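Local coordinates for uncharacterized protein (Legionella pneumophila subsp. pneumophila str. Philadelphia 1, PDB 4EZI) that is of unknown function but has the alpha/beta-hydrolase fold and is possibly a lipase or esterase, at residues 112-117 with 142-147; 44-49 with 62-67; 78-83 with 116-121. One frame throughout, in Å; residues are numbered along the deposited sequence. Where two conformers were deposited one is given.

Interaction 1 (112-117 with 142-147)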
HETATM    1  N   MSE A 112      -6.630  -8.953  13.900  1.00  8.44           N
HETATM    2  CA  MSE A 112      -6.640  -7.533  14.183  1.00  7.90           C
HETATM    3  C   MSE A 112      -6.067  -6.809  12.984  1.00  7.73           C
HETATM    4  O   MSE A 112      -4.915  -7.054  12.623  1.00  8.90           O
HETATM    5  CB  MSE A 112      -5.869  -7.225  15.460  1.00  8.43           C
HETATM    6  CG  MSE A 112      -5.850  -5.709  15.753  1.00 10.11           C
HETATM    7 SE   MSE A 112      -5.078  -5.283  17.475  0.75 11.36          SE
HETATM    8  CE  MSE A 112      -3.525  -4.353  16.908  1.00 15.73           C
ATOM      9  N   THR A 113      -6.887  -5.989  12.325  1.00  7.48           N
ATOM     10  CA  THR A 113      -6.582  -5.432  11.020  1.00  7.97           C
ATOM     11  C   THR A 113      -6.170  -3.975  11.214  1.00  7.92           C
ATOM     12  O   THR A 113      -6.923  -3.160  11.764  1.00  9.04           O
ATOM     13  CB  THR A 113      -7.788  -5.638  10.071  1.00  8.92           C
ATOM     14  OG1 THR A 113      -8.080  -7.041   9.995  1.00  9.53           O
ATOM     15  CG2 THR A 113      -7.521  -5.093   8.694  1.00  9.69           C
ATOM     16  N   VAL A 114      -4.948  -3.656  10.791  1.00  7.30           N
ATOM     17  CA  VAL A 114      -4.287  -2.377  11.034  1.00  7.03           C
ATOM     18  C   VAL A 114      -4.012  -1.759   9.675  1.00  6.58           C
ATOM     19  O   VAL A 114      -3.364  -2.373   8.852  1.00  7.42           O
ATOM     20  CB  VAL A 114      -2.982  -2.597  11.815  1.00  8.19           C
ATOM     21  CG1 VAL A 114      -2.213  -1.329  11.992  1.00  9.56           C
ATOM     22  CG2 VAL A 114      -3.294  -3.254  13.184  1.00  9.63           C
HETATM   23  N   MSE A 115      -4.520  -0.543   9.440  1.00  6.53           N
HETATM   24  CA  MSE A 115      -4.524   0.055   8.113  1.00  6.25           C
HETATM   25  C   MSE A 115      -4.084   1.510   8.193  1.00  6.92           C
HETATM   26  O   MSE A 115      -4.878   2.383   8.561  1.00  7.13           O
HETATM   27  CB  MSE A 115      -5.919  -0.045   7.490  1.00  6.74           C
HETATM   28  CG  MSE A 115      -6.467  -1.447   7.482  1.00  8.82           C
HETATM   29 SE   MSE A 115      -8.191  -1.575   6.610  0.75  7.07          SE
HETATM   30  CE  MSE A 115      -7.605  -1.338   4.814  1.00 10.20           C
ATOM     31  N   PRO A 116      -2.833   1.804   7.831  1.00  6.97           N
ATOM     32  CA  PRO A 116      -2.402   3.209   7.841  1.00  7.08           C
ATOM     33  C   PRO A 116      -3.090   4.009   6.730  1.00  6.36           C
ATOM     34  O   PRO A 116      -3.317   3.480   5.642  1.00  6.60           O
ATOM     35  CB  PRO A 116      -0.903   3.136   7.573  1.00  8.06           C
ATOM     36  CG  PRO A 116      -0.724   1.838   6.818  1.00  7.98           C
ATOM     37  CD  PRO A 116      -1.732   0.900   7.431  1.00  7.23           C
ATOM     38  N   ASP A 117      -3.322   5.298   6.964  1.00  6.33           N
ATOM     39  CA  ASP A 117      -3.795   6.169   5.900  1.00  6.03           C
ATOM     40  C   ASP A 117      -2.699   6.627   4.952  1.00  6.04           C
ATOM     41  O   ASP A 117      -2.971   6.918   3.788  1.00  5.96           O
ATOM     42  CB  ASP A 117      -4.497   7.422   6.464  1.00  6.69           C
ATOM     43  CG  ASP A 117      -5.802   7.142   7.155  1.00  6.50           C
ATOM     44  OD1 ASP A 117      -6.410   6.070   6.950  1.00  7.01           O
ATOM     45  OD2 ASP A 117      -6.253   8.038   7.901  1.00  7.42           O
ATOM     46  N   ILE A 142       5.196   1.265   9.698  1.00  8.22           N
ATOM     47  CA  ILE A 142       5.729   0.650  10.928  1.00  7.82           C
ATOM     48  C   ILE A 142       5.217   1.369  12.176  1.00  8.58           C
ATOM     49  O   ILE A 142       4.798   0.746  13.157  1.00  8.87           O
ATOM     50  CB  ILE A 142       7.258   0.606  10.902  1.00  8.88           C
ATOM     51  CG1 ILE A 142       7.713  -0.374   9.826  1.00  8.78           C
ATOM     52  CG2 ILE A 142       7.794   0.252  12.297  1.00 10.31           C
ATOM     53  CD1 ILE A 142       9.220  -0.363   9.554  1.00 12.28           C
ATOM     54  N   ASP A 143       5.257   2.693  12.135  1.00  8.19           N
ATOM     55  CA  ASP A 143       4.808   3.468  13.298  1.00  8.46           C
ATOM     56  C   ASP A 143       3.312   3.268  13.575  1.00  8.39           C
ATOM     57  O   ASP A 143       2.899   3.230  14.729  1.00  8.83           O
ATOM     58  CB  ASP A 143       5.174   4.935  13.137  1.00  8.40           C
ATOM     59  CG  ASP A 143       6.687   5.170  13.226  1.00 10.89           C
ATOM     60  OD1 ASP A 143       7.392   4.316  13.808  1.00 13.70           O
ATOM     61  OD2 ASP A 143       7.146   6.236  12.736  1.00 11.85           O
HETATM   62  N   MSE A 144       2.519   3.127  12.514  1.00  8.41           N
HETATM   63  CA  MSE A 144       1.100   2.773  12.667  1.00  7.93           C
HETATM   64  C   MSE A 144       0.945   1.434  13.396  1.00  8.29           C
HETATM   65  O   MSE A 144       0.138   1.296  14.299  1.00  8.86           O
HETATM   66  CB  MSE A 144       0.435   2.713  11.290  1.00  7.83           C
HETATM   67  CG  MSE A 144      -0.994   2.200  11.315  1.00  8.23           C
HETATM   68 SE   MSE A 144      -2.243   3.499  11.978  0.75  7.63          SE
HETATM   69  CE  MSE A 144      -3.679   2.253  12.282  1.00  9.41           C
ATOM     70  N   LEU A 145       1.733   0.449  13.003  1.00  8.06           N
ATOM     71  CA  LEU A 145       1.682  -0.868  13.616  1.00  8.65           C
ATOM     72  C   LEU A 145       1.998  -0.771  15.099  1.00  9.08           C
ATOM     73  O   LEU A 145       1.280  -1.340  15.939  1.00  9.55           O
ATOM     74  CB  LEU A 145       2.633  -1.825  12.891  1.00  8.87           C
ATOM     75  CG  LEU A 145       2.802  -3.203  13.535  1.00  9.51           C
ATOM     76  CD1 LEU A 145       1.487  -3.979  13.586  1.00 11.98           C
ATOM     77  CD2 LEU A 145       3.916  -3.965  12.793  1.00 11.64           C
ATOM     78  N   PHE A 146       3.064  -0.061  15.444  1.00  9.23           N
ATOM     79  CA  PHE A 146       3.433   0.077  16.854  0.50  9.93           C
ATOM     80  C   PHE A 146       2.333   0.781  17.641  1.00  8.72           C
ATOM     81  O   PHE A 146       2.009   0.394  18.768  1.00  9.78           O
ATOM     82  CB  PHE A 146       4.755   0.822  17.014  0.50 11.20           C
ATOM     83  CG  PHE A 146       5.947   0.081  16.477  0.50 13.67           C
ATOM     84  CD1 PHE A 146       5.964  -1.296  16.396  0.50 18.79           C
ATOM     85  CD2 PHE A 146       7.064   0.769  16.064  0.50 16.44           C
ATOM     86  CE1 PHE A 146       7.080  -1.963  15.900  0.50 20.48           C
ATOM     87  CE2 PHE A 146       8.174   0.115  15.587  0.50 18.57           C
ATOM     88  CZ  PHE A 146       8.186  -1.242  15.503  0.50 18.17           C
ATOM     89  N   ALA A 147       1.772   1.837  17.061  1.00  9.70           N
ATOM     90  CA  ALA A 147       0.671   2.558  17.726  1.00  9.00           C
ATOM     91  C   ALA A 147      -0.546   1.664  17.926  1.00  9.22           C
ATOM     92  O   ALA A 147      -1.202   1.757  18.975  1.00  9.45           O
ATOM     93  CB  ALA A 147       0.311   3.815  16.914  1.00  9.76           C
TER
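Met144 sends its CG away from its own amide nitrogen (chi1 173°) and then bends at chi2 (75°). Its selenium end is thereby laid along Val114 and Pro116. Met144 is deposited as selenomethionine. The contact belongs to the alpha/beta-hydrolase fold: helix 134-154 packs on the central sheet, here against strand 112-116, which precedes it in the chain. The two short axes come within 8.2 Å and run at 139°, closer to antiparallel than parallel.

No hydrogen bond joins the segments, and the contact is apolar. Met144 CG is wedged between two groups of the strand. It lies 3.8 Å from Val114 CG1 and 3.9 Å from Pro116 CB. Val114 CG1 is the branch that points at the helix, and the Val114 and Met144 side chains run alongside each other with their ends pointing opposite ways. This same methyl also faces the helix backbone, 4.2 Å from Leu145 CA. The Pro116 ring crosses the Met144 chain at a slant.

All the touching residues are buried. Other parts of the fold complete the setting. Met144 also rests on Ile46 and Tyr48 of strand 41-51, while Leu145 turns to Ile76 and to Met178 of helix 170-185. The terminal methyl of Met144 comes down onto the sheet, with CE 3.9 Å from Val114 CG1 and 3.9 Å from Met115 O; it also packs on Leu63 O of strand 57-67.

Interaction 2 (44-49 with 62-67)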
ATOM      1  N   TYR A  44     -11.583   1.537  15.558  1.00  8.38           N
ATOM      2  CA  TYR A  44     -10.981   2.737  16.116  1.00  8.07           C
ATOM      3  C   TYR A  44     -10.227   3.467  15.028  1.00  7.55           C
ATOM      4  O   TYR A  44      -9.500   2.842  14.238  1.00  8.10           O
ATOM      5  CB  TYR A  44      -9.992   2.393  17.220  1.00  8.69           C
ATOM      6  CG  TYR A  44     -10.644   1.836  18.466  1.00  9.86           C
ATOM      7  CD1 TYR A  44     -11.198   2.683  19.411  1.00 11.99           C
ATOM      8  CD2 TYR A  44     -10.698   0.477  18.694  1.00 12.23           C
ATOM      9  CE1 TYR A  44     -11.789   2.195  20.567  1.00 13.43           C
ATOM     10  CE2 TYR A  44     -11.324  -0.030  19.847  1.00 13.55           C
ATOM     11  CZ  TYR A  44     -11.875   0.848  20.757  1.00 12.34           C
ATOM     12  OH  TYR A  44     -12.476   0.353  21.898  1.00 15.25           O
ATOM     13  N   LYS A  45     -10.360   4.791  15.000  1.00  8.17           N
ATOM     14  CA  LYS A  45      -9.435   5.640  14.245  1.00  8.33           C
ATOM     15  C   LYS A  45      -8.386   6.155  15.214  1.00  8.11           C
ATOM     16  O   LYS A  45      -8.739   6.671  16.296  1.00 10.10           O
ATOM     17  CB  LYS A  45     -10.182   6.821  13.586  1.00 12.13           C
ATOM     18  CG  LYS A  45      -9.262   7.881  12.993  1.00 13.85           C
ATOM     19  CD  LYS A  45     -10.025   8.847  12.063  1.00 16.84           C
ATOM     20  CE  LYS A  45     -10.853   9.825  12.785  1.00 21.86           C
ATOM     21  NZ  LYS A  45      -9.932  10.718  13.446  1.00 18.78           N
ATOM     22  N   ILE A  46      -7.117   5.995  14.848  1.00  8.35           N
ATOM     23  CA  ILE A  46      -6.039   6.433  15.704  1.00  8.88           C
ATOM     24  C   ILE A  46      -5.195   7.499  15.019  1.00  7.73           C
ATOM     25  O   ILE A  46      -5.126   7.579  13.801  1.00  8.97           O
ATOM     26  CB  ILE A  46      -5.150   5.248  16.191  1.00  9.79           C
ATOM     27  CG1 ILE A  46      -4.229   4.682  15.092  1.00  9.71           C
ATOM     28  CG2 ILE A  46      -5.995   4.114  16.783  1.00 11.31           C
ATOM     29  CD1 ILE A  46      -3.262   3.585  15.638  1.00 11.90           C
ATOM     30  N   ASN A  47      -4.530   8.283  15.861  1.00  8.74           N
ATOM     31  CA  ASN A  47      -3.506   9.216  15.452  0.50  8.74           C
ATOM     32  C   ASN A  47      -2.211   8.867  16.160  1.00  9.36           C
ATOM     33  O   ASN A  47      -2.230   8.485  17.352  1.00  9.90           O
ATOM     34  CB  ASN A  47      -3.925  10.647  15.741  0.50  9.26           C
ATOM     35  CG  ASN A  47      -5.287  10.962  15.197  0.50  9.80           C
ATOM     36  OD1 ASN A  47      -6.301  10.820  15.890  0.50 11.55           O
ATOM     37  ND2 ASN A  47      -5.331  11.389  13.943  0.50  9.31           N
ATOM     38  N   TYR A  48      -1.098   8.982  15.450  1.00  8.91           N
ATOM     39  CA  TYR A  48       0.175   8.510  15.960  1.00  8.51           C
ATOM     40  C   TYR A  48       1.325   9.356  15.435  1.00  8.54           C
ATOM     41  O   TYR A  48       1.249   9.995  14.378  1.00  9.53           O
ATOM     42  CB  TYR A  48       0.368   7.025  15.614  1.00  9.25           C
ATOM     43  CG  TYR A  48       0.539   6.758  14.136  1.00  8.74           C
ATOM     44  CD1 TYR A  48      -0.563   6.658  13.284  1.00  8.69           C
ATOM     45  CD2 TYR A  48       1.816   6.646  13.568  1.00  9.05           C
ATOM     46  CE1 TYR A  48      -0.406   6.417  11.942  1.00  8.37           C
ATOM     47  CE2 TYR A  48       1.975   6.420  12.215  1.00  9.71           C
ATOM     48  CZ  TYR A  48       0.868   6.271  11.402  1.00  8.47           C
ATOM     49  OH  TYR A  48       1.005   6.043  10.048  1.00  8.91           O
ATOM     50  N   LYS A  49       2.425   9.308  16.173  1.00  9.87           N
ATOM     51  CA  LYS A  49       3.654  10.040  15.837  1.00  9.44           C
ATOM     52  C   LYS A  49       4.485   9.298  14.807  1.00  9.71           C
ATOM     53  O   LYS A  49       4.745   8.105  14.942  1.00 11.73           O
ATOM     54  CB  LYS A  49       4.533  10.216  17.076  1.00 11.24           C
ATOM     55  CG  LYS A  49       3.902  11.010  18.164  1.00 12.97           C
ATOM     56  CD  LYS A  49       4.852  11.127  19.361  1.00 17.23           C
ATOM     57  CE  LYS A  49       4.260  12.026  20.417  1.00 22.70           C
ATOM     58  NZ  LYS A  49       5.200  12.135  21.570  1.00 26.45           N
ATOM     59  N   GLY A  62      -4.903   6.331  10.950  1.00  7.38           N
ATOM     60  CA  GLY A  62      -5.245   5.068  10.352  1.00  7.96           C
ATOM     61  C   GLY A  62      -6.335   4.382  11.133  1.00  6.79           C
ATOM     62  O   GLY A  62      -6.857   4.948  12.121  1.00  7.33           O
ATOM     63  N   LEU A  63      -6.717   3.194  10.680  1.00  6.57           N
ATOM     64  CA  LEU A  63      -7.788   2.401  11.244  1.00  6.96           C
ATOM     65  C   LEU A  63      -7.241   1.159  11.928  1.00  6.38           C
ATOM     66  O   LEU A  63      -6.355   0.486  11.400  1.00  7.36           O
ATOM     67  CB  LEU A  63      -8.724   1.948  10.127  1.00  6.90           C
ATOM     68  CG  LEU A  63     -10.067   1.345  10.560  1.00  8.20           C
ATOM     69  CD1 LEU A  63     -10.989   2.403  11.184  1.00  9.84           C
ATOM     70  CD2 LEU A  63     -10.747   0.683   9.382  1.00  9.54           C
ATOM     71  N   VAL A  64      -7.823   0.828  13.082  1.00  6.97           N
ATOM     72  CA  VAL A  64      -7.599  -0.456  13.735  1.00  7.59           C
ATOM     73  C   VAL A  64      -8.953  -1.136  13.944  1.00  7.63           C
ATOM     74  O   VAL A  64      -9.894  -0.528  14.451  1.00  8.91           O
ATOM     75  CB  VAL A  64      -6.893  -0.314  15.100  1.00  8.67           C
ATOM     76  CG1 VAL A  64      -6.662  -1.683  15.724  1.00 10.87           C
ATOM     77  CG2 VAL A  64      -5.598   0.458  14.943  1.00  9.49           C
ATOM     78  N   ALA A  65      -9.065  -2.397  13.550  1.00  7.77           N
ATOM     79  CA  ALA A  65     -10.288  -3.179  13.674  1.00  8.11           C
ATOM     80  C   ALA A  65      -9.997  -4.454  14.444  1.00  8.32           C
ATOM     81  O   ALA A  65      -9.110  -5.213  14.072  1.00 10.23           O
ATOM     82  CB  ALA A  65     -10.846  -3.513  12.305  1.00 10.46           C
HETATM   83  N   MSE A  66     -10.730  -4.653  15.542  1.00  9.55           N
HETATM   84  CA  MSE A  66     -10.493  -5.734  16.497  1.00  9.64           C
HETATM   85  C   MSE A  66     -11.684  -6.696  16.510  1.00 10.68           C
HETATM   86  O   MSE A  66     -12.778  -6.310  16.943  1.00 11.02           O
HETATM   87  CB  MSE A  66     -10.294  -5.172  17.917  1.00 10.81           C
HETATM   88  CG  MSE A  66      -9.022  -4.372  18.062  1.00 13.09           C
HETATM   89 SE   MSE A  66      -8.943  -3.443  19.776  0.75 18.50          SE
HETATM   90  CE  MSE A  66      -7.203  -2.587  19.620  1.00 23.87           C
ATOM     91  N   PRO A  67     -11.470  -7.957  16.100  1.00  9.97           N
ATOM     92  CA  PRO A  67     -12.517  -8.972  16.297  1.00 10.73           C
ATOM     93  C   PRO A  67     -12.975  -9.038  17.752  1.00 10.21           C
ATOM     94  O   PRO A  67     -12.164  -9.079  18.675  1.00 10.66           O
ATOM     95  CB  PRO A  67     -11.826 -10.267  15.870  1.00 11.74           C
ATOM     96  CG  PRO A  67     -10.793  -9.851  14.873  1.00 12.14           C
ATOM     97  CD  PRO A  67     -10.319  -8.503  15.354  1.00 11.90           C
TER
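Tyr44 and Val64 exchange a pair of backbone hydrogen bonds, Tyr44 N to Val64 O and Val64 N to Tyr44 O, both 2.9 Å long. The second is almost straight, with 175° at the hydrogen. Ile46 and Gly62 form the next such pair. Ile46 N reaches Gly62 O at 2.9 Å. The return bond from Gly62 N to Ile46 O is longer, 3.1 Å, and more bent, at 145°.

Weaker CH contacts fill the step between these pairs. Lys45 stands against Leu63 in a non-hydrogen-bonded pair. Lys45 CA lies 3.4 Å from Gly62 O, and Leu63 CA lies 3.5 Å from Tyr44 O. Each of these carbonyl oxygens therefore receives an N-H and a CA-H from the opposite strand.

This is the beta hairpin of strands 41-51 and 57-67. It lies in the antiparallel part of the alpha/beta-hydrolase sheet. Strand 8-17 is the further neighbour of strand 41-51.

Apolar contacts lie on the face that carries Tyr44, Ile46 and Val64. Ile46 holds CG1 in the crowded position between its backbone N and carbonyl carbon (chi1 74°), and the CD1 beyond it meets Val64 CG2 at 4.0 Å.

A Met-aromatic contact lies further along this face. Met66, deposited as selenomethionine, brings SE to 4.2 Å from Tyr44 CE2, oblique to the ring. The two side chains cross at about a right angle. The Tyr44 ring also meets Tyr11 of strand 8-17.

The charged group of this contact is on the face of Lys45 and Leu63. The Lys45 chain leads away from the hairpin partner, and its NZ forms a salt bridge with Asp123 OD2. Asn47 ND2 is hydrogen-bonded to the same oxygen.

Interaction 3 (78-83 with 116-121)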
ATOM      1  N   SER A  78      -1.187  -6.091   8.939  1.00  7.53           N
ATOM      2  CA  SER A  78      -1.010  -4.694   8.556  1.00  6.80           C
ATOM      3  C   SER A  78      -1.253  -4.642   7.063  1.00  7.03           C
ATOM      4  O   SER A  78      -0.503  -5.247   6.302  1.00  7.38           O
ATOM      5  CB  SER A  78       0.408  -4.211   8.920  1.00  7.98           C
ATOM      6  OG  SER A  78       0.604  -2.845   8.632  1.00  9.12           O
ATOM      7  N   TYR A  79      -2.292  -3.922   6.658  1.00  7.21           N
ATOM      8  CA  TYR A  79      -2.699  -3.817   5.283  1.00  6.46           C
ATOM      9  C   TYR A  79      -2.465  -2.380   4.779  1.00  6.83           C
ATOM     10  O   TYR A  79      -3.054  -1.439   5.314  1.00  7.43           O
ATOM     11  CB  TYR A  79      -4.185  -4.204   5.077  1.00  7.47           C
ATOM     12  CG  TYR A  79      -4.519  -4.218   3.612  1.00  7.76           C
ATOM     13  CD1 TYR A  79      -4.953  -3.060   2.958  1.00  8.19           C
ATOM     14  CD2 TYR A  79      -4.295  -5.350   2.858  1.00  9.31           C
ATOM     15  CE1 TYR A  79      -5.206  -3.069   1.606  1.00  9.18           C
ATOM     16  CE2 TYR A  79      -4.497  -5.372   1.492  1.00  9.00           C
ATOM     17  CZ  TYR A  79      -4.945  -4.227   0.866  1.00  8.43           C
ATOM     18  OH  TYR A  79      -5.162  -4.240  -0.496  1.00 10.52           O
ATOM     19  N   GLN A  80      -1.668  -2.286   3.715  1.00  6.39           N
ATOM     20  CA  GLN A  80      -1.248  -1.024   3.115  1.00  6.02           C
ATOM     21  C   GLN A  80      -2.032  -0.794   1.823  1.00  6.71           C
ATOM     22  O   GLN A  80      -1.901  -1.533   0.842  1.00  6.81           O
ATOM     23  CB  GLN A  80       0.238  -1.103   2.835  1.00  6.91           C
ATOM     24  CG  GLN A  80       1.133  -1.005   4.055  1.00  7.70           C
ATOM     25  CD  GLN A  80       0.926  -2.106   5.067  1.00  8.10           C
ATOM     26  OE1 GLN A  80       0.474  -1.827   6.172  1.00  8.69           O
ATOM     27  NE2 GLN A  80       1.279  -3.346   4.717  1.00  8.39           N
ATOM     28  N   HIS A  81      -2.838   0.254   1.815  1.00  6.28           N
ATOM     29  CA  HIS A  81      -3.749   0.536   0.707  1.00  6.02           C
ATOM     30  C   HIS A  81      -3.059   1.014  -0.565  1.00  6.32           C
ATOM     31  O   HIS A  81      -1.918   1.479  -0.546  1.00  7.17           O
ATOM     32  CB  HIS A  81      -4.846   1.528   1.141  1.00  5.97           C
ATOM     33  CG  HIS A  81      -4.362   2.925   1.379  1.00  5.86           C
ATOM     34  ND1 HIS A  81      -4.058   3.787   0.343  1.00  6.70           N
ATOM     35  CD2 HIS A  81      -4.243   3.647   2.514  1.00  6.19           C
ATOM     36  CE1 HIS A  81      -3.698   4.960   0.838  1.00  6.98           C
ATOM     37  NE2 HIS A  81      -3.829   4.911   2.154  1.00  6.48           N
ATOM     38  N   GLY A  82      -3.796   0.946  -1.665  1.00  6.53           N
ATOM     39  CA  GLY A  82      -3.300   1.396  -2.951  1.00  7.23           C
ATOM     40  C   GLY A  82      -3.416   2.898  -3.164  1.00  7.28           C
ATOM     41  O   GLY A  82      -3.662   3.662  -2.240  1.00  7.41           O
ATOM     42  N   THR A  83      -3.208   3.339  -4.381  1.00  6.81           N
ATOM     43  CA  THR A  83      -3.138   4.784  -4.663  1.00  6.48           C
ATOM     44  C   THR A  83      -4.461   5.442  -4.334  1.00  6.74           C
ATOM     45  O   THR A  83      -5.513   5.016  -4.823  1.00  7.19           O
ATOM     46  CB  THR A  83      -2.856   5.025  -6.146  1.00  7.08           C
ATOM     47  OG1 THR A  83      -1.622   4.428  -6.507  1.00  8.23           O
ATOM     48  CG2 THR A  83      -2.837   6.514  -6.483  1.00  7.91           C
ATOM     49  N   PRO A 116      -2.833   1.804   7.831  1.00  6.97           N
ATOM     50  CA  PRO A 116      -2.402   3.209   7.841  1.00  7.08           C
ATOM     51  C   PRO A 116      -3.090   4.009   6.730  1.00  6.36           C
ATOM     52  O   PRO A 116      -3.317   3.480   5.642  1.00  6.60           O
ATOM     53  CB  PRO A 116      -0.903   3.136   7.573  1.00  8.06           C
ATOM     54  CG  PRO A 116      -0.724   1.838   6.818  1.00  7.98           C
ATOM     55  CD  PRO A 116      -1.732   0.900   7.431  1.00  7.23           C
ATOM     56  N   ASP A 117      -3.322   5.298   6.964  1.00  6.33           N
ATOM     57  CA  ASP A 117      -3.795   6.169   5.900  1.00  6.03           C
ATOM     58  C   ASP A 117      -2.699   6.627   4.952  1.00  6.04           C
ATOM     59  O   ASP A 117      -2.971   6.918   3.788  1.00  5.96           O
ATOM     60  CB  ASP A 117      -4.497   7.422   6.464  1.00  6.69           C
ATOM     61  CG  ASP A 117      -5.802   7.142   7.155  1.00  6.50           C
ATOM     62  OD1 ASP A 117      -6.410   6.070   6.950  1.00  7.01           O
ATOM     63  OD2 ASP A 117      -6.253   8.038   7.901  1.00  7.42           O
ATOM     64  N   TYR A 118      -1.489   6.735   5.484  1.00  6.50           N
ATOM     65  CA  TYR A 118      -0.278   7.336   4.876  1.00  6.30           C
ATOM     66  C   TYR A 118      -0.228   8.851   5.131  1.00  5.99           C
ATOM     67  O   TYR A 118      -1.231   9.514   5.390  1.00  6.84           O
ATOM     68  CB  TYR A 118      -0.128   7.124   3.374  1.00  6.37           C
ATOM     69  CG  TYR A 118      -0.110   5.718   2.863  1.00  6.19           C
ATOM     70  CD1 TYR A 118       0.407   4.667   3.581  1.00  7.28           C
ATOM     71  CD2 TYR A 118      -0.554   5.465   1.579  1.00  6.78           C
ATOM     72  CE1 TYR A 118       0.438   3.383   3.050  1.00  7.47           C
ATOM     73  CE2 TYR A 118      -0.496   4.200   1.039  1.00  6.56           C
ATOM     74  CZ  TYR A 118      -0.006   3.139   1.771  1.00  7.21           C
ATOM     75  OH  TYR A 118       0.068   1.869   1.217  1.00  7.62           O
ATOM     76  N   LEU A 119       0.973   9.394   5.054  1.00  6.68           N
ATOM     77  CA  LEU A 119       1.179  10.833   5.156  1.00  6.96           C
ATOM     78  C   LEU A 119       0.456  11.577   4.048  1.00  7.02           C
ATOM     79  O   LEU A 119       0.307  11.090   2.919  1.00  6.63           O
ATOM     80  CB  LEU A 119       2.667  11.152   5.102  1.00  7.56           C
ATOM     81  CG  LEU A 119       3.526  10.555   6.209  1.00  7.61           C
ATOM     82  CD1 LEU A 119       4.960  11.080   6.060  1.00 10.01           C
ATOM     83  CD2 LEU A 119       2.972  10.835   7.594  1.00 10.04           C
ATOM     84  N   GLY A 120       0.004  12.787   4.374  1.00  6.85           N
ATOM     85  CA  GLY A 120      -0.693  13.634   3.436  1.00  7.54           C
ATOM     86  C   GLY A 120      -2.145  13.271   3.204  1.00  6.82           C
ATOM     87  O   GLY A 120      -2.819  13.921   2.403  1.00  9.21           O
ATOM     88  N   LEU A 121      -2.630  12.244   3.892  1.00  6.40           N
ATOM     89  CA  LEU A 121      -3.995  11.758   3.723  1.00  7.08           C
ATOM     90  C   LEU A 121      -4.630  11.636   5.112  1.00  6.81           C
ATOM     91  O   LEU A 121      -3.965  11.740   6.143  1.00  7.46           O
ATOM     92  CB  LEU A 121      -4.028  10.428   2.990  1.00  6.48           C
ATOM     93  CG  LEU A 121      -3.374  10.434   1.613  1.00  6.29           C
ATOM     94  CD1 LEU A 121      -3.241   9.003   1.089  1.00  7.96           C
ATOM     95  CD2 LEU A 121      -4.107  11.306   0.597  1.00  8.18           C
TER
HETATM   96  O   HOH W   1      -3.766   1.076   4.442  1.00  7.47           O
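His81 and Tyr118 form the tight part of this contact. The rings overlap obliquely, with centroids 4.1 Å apart and planes at 37°. His81 CE1 comes to 3.3 Å from Tyr118 CD2. The Tyr118 hydroxyl turns back to the backbone and donates to His81 O, 2.7 Å from OH, on a lone pair of that carbonyl. Ser174 OG is a further partner of this hydroxyl.

With chi1 at 70°, the His81 ring sits between its own N and carbonyl carbon, and NE2 faces the other segment. NE2 donates to Asp117 O at 2.7 Å, nearly straight at 167°, but from above the carbonyl plane. ND1 donates to Gly82 O at 2.6 Å, on a lone pair.

The side by Pro116 has no direct hydrogen bond and is partly bridged by water. One water donates to Tyr79 O (2.8 Å) and Pro116 O (2.7 Å) and accepts from His81 N (2.9 Å). It links the end of strand 74-80 and the first loop residue after it to the end of strand 112-116, where no backbone hydrogen bond joins the two segments directly. Gln80 OE1, which accepts from Ser78 OG, merely lies beside the Pro116 ring. Leu121 CD1 touches only the edge of the imidazole.

In many lipases a His-Gly pair here leads into the oxyanion hole, and His81-Gly82 is consistent with that. Tyr118 also touches the probable nucleophile elbow. Both imidazole nitrogens point at backbone carbonyls, which can only accept, so His81 is probably doubly protonated, with its ring fixed from two sides.

In the fold
All three contacts reach the one mixed sheet of the alpha/beta-hydrolase fold. Interaction 2 comes first along the chain and closes before the others open. Interaction 3 begins next, on strand 74-80, and its second segment shares Pro116 and Asp117 with interaction 1. The centres of interactions 1 and 2 are about 7 Å apart, those of 1 and 3 about 9 Å, and those of 2 and 3 about 12 Å. Strand 112-116 lies between strands 57-67 and 74-80. Interaction 1 therefore sits between the antiparallel hairpin and the loops at the strand ends. The series runs from the sheet's N-terminal strands toward the probable active-site region.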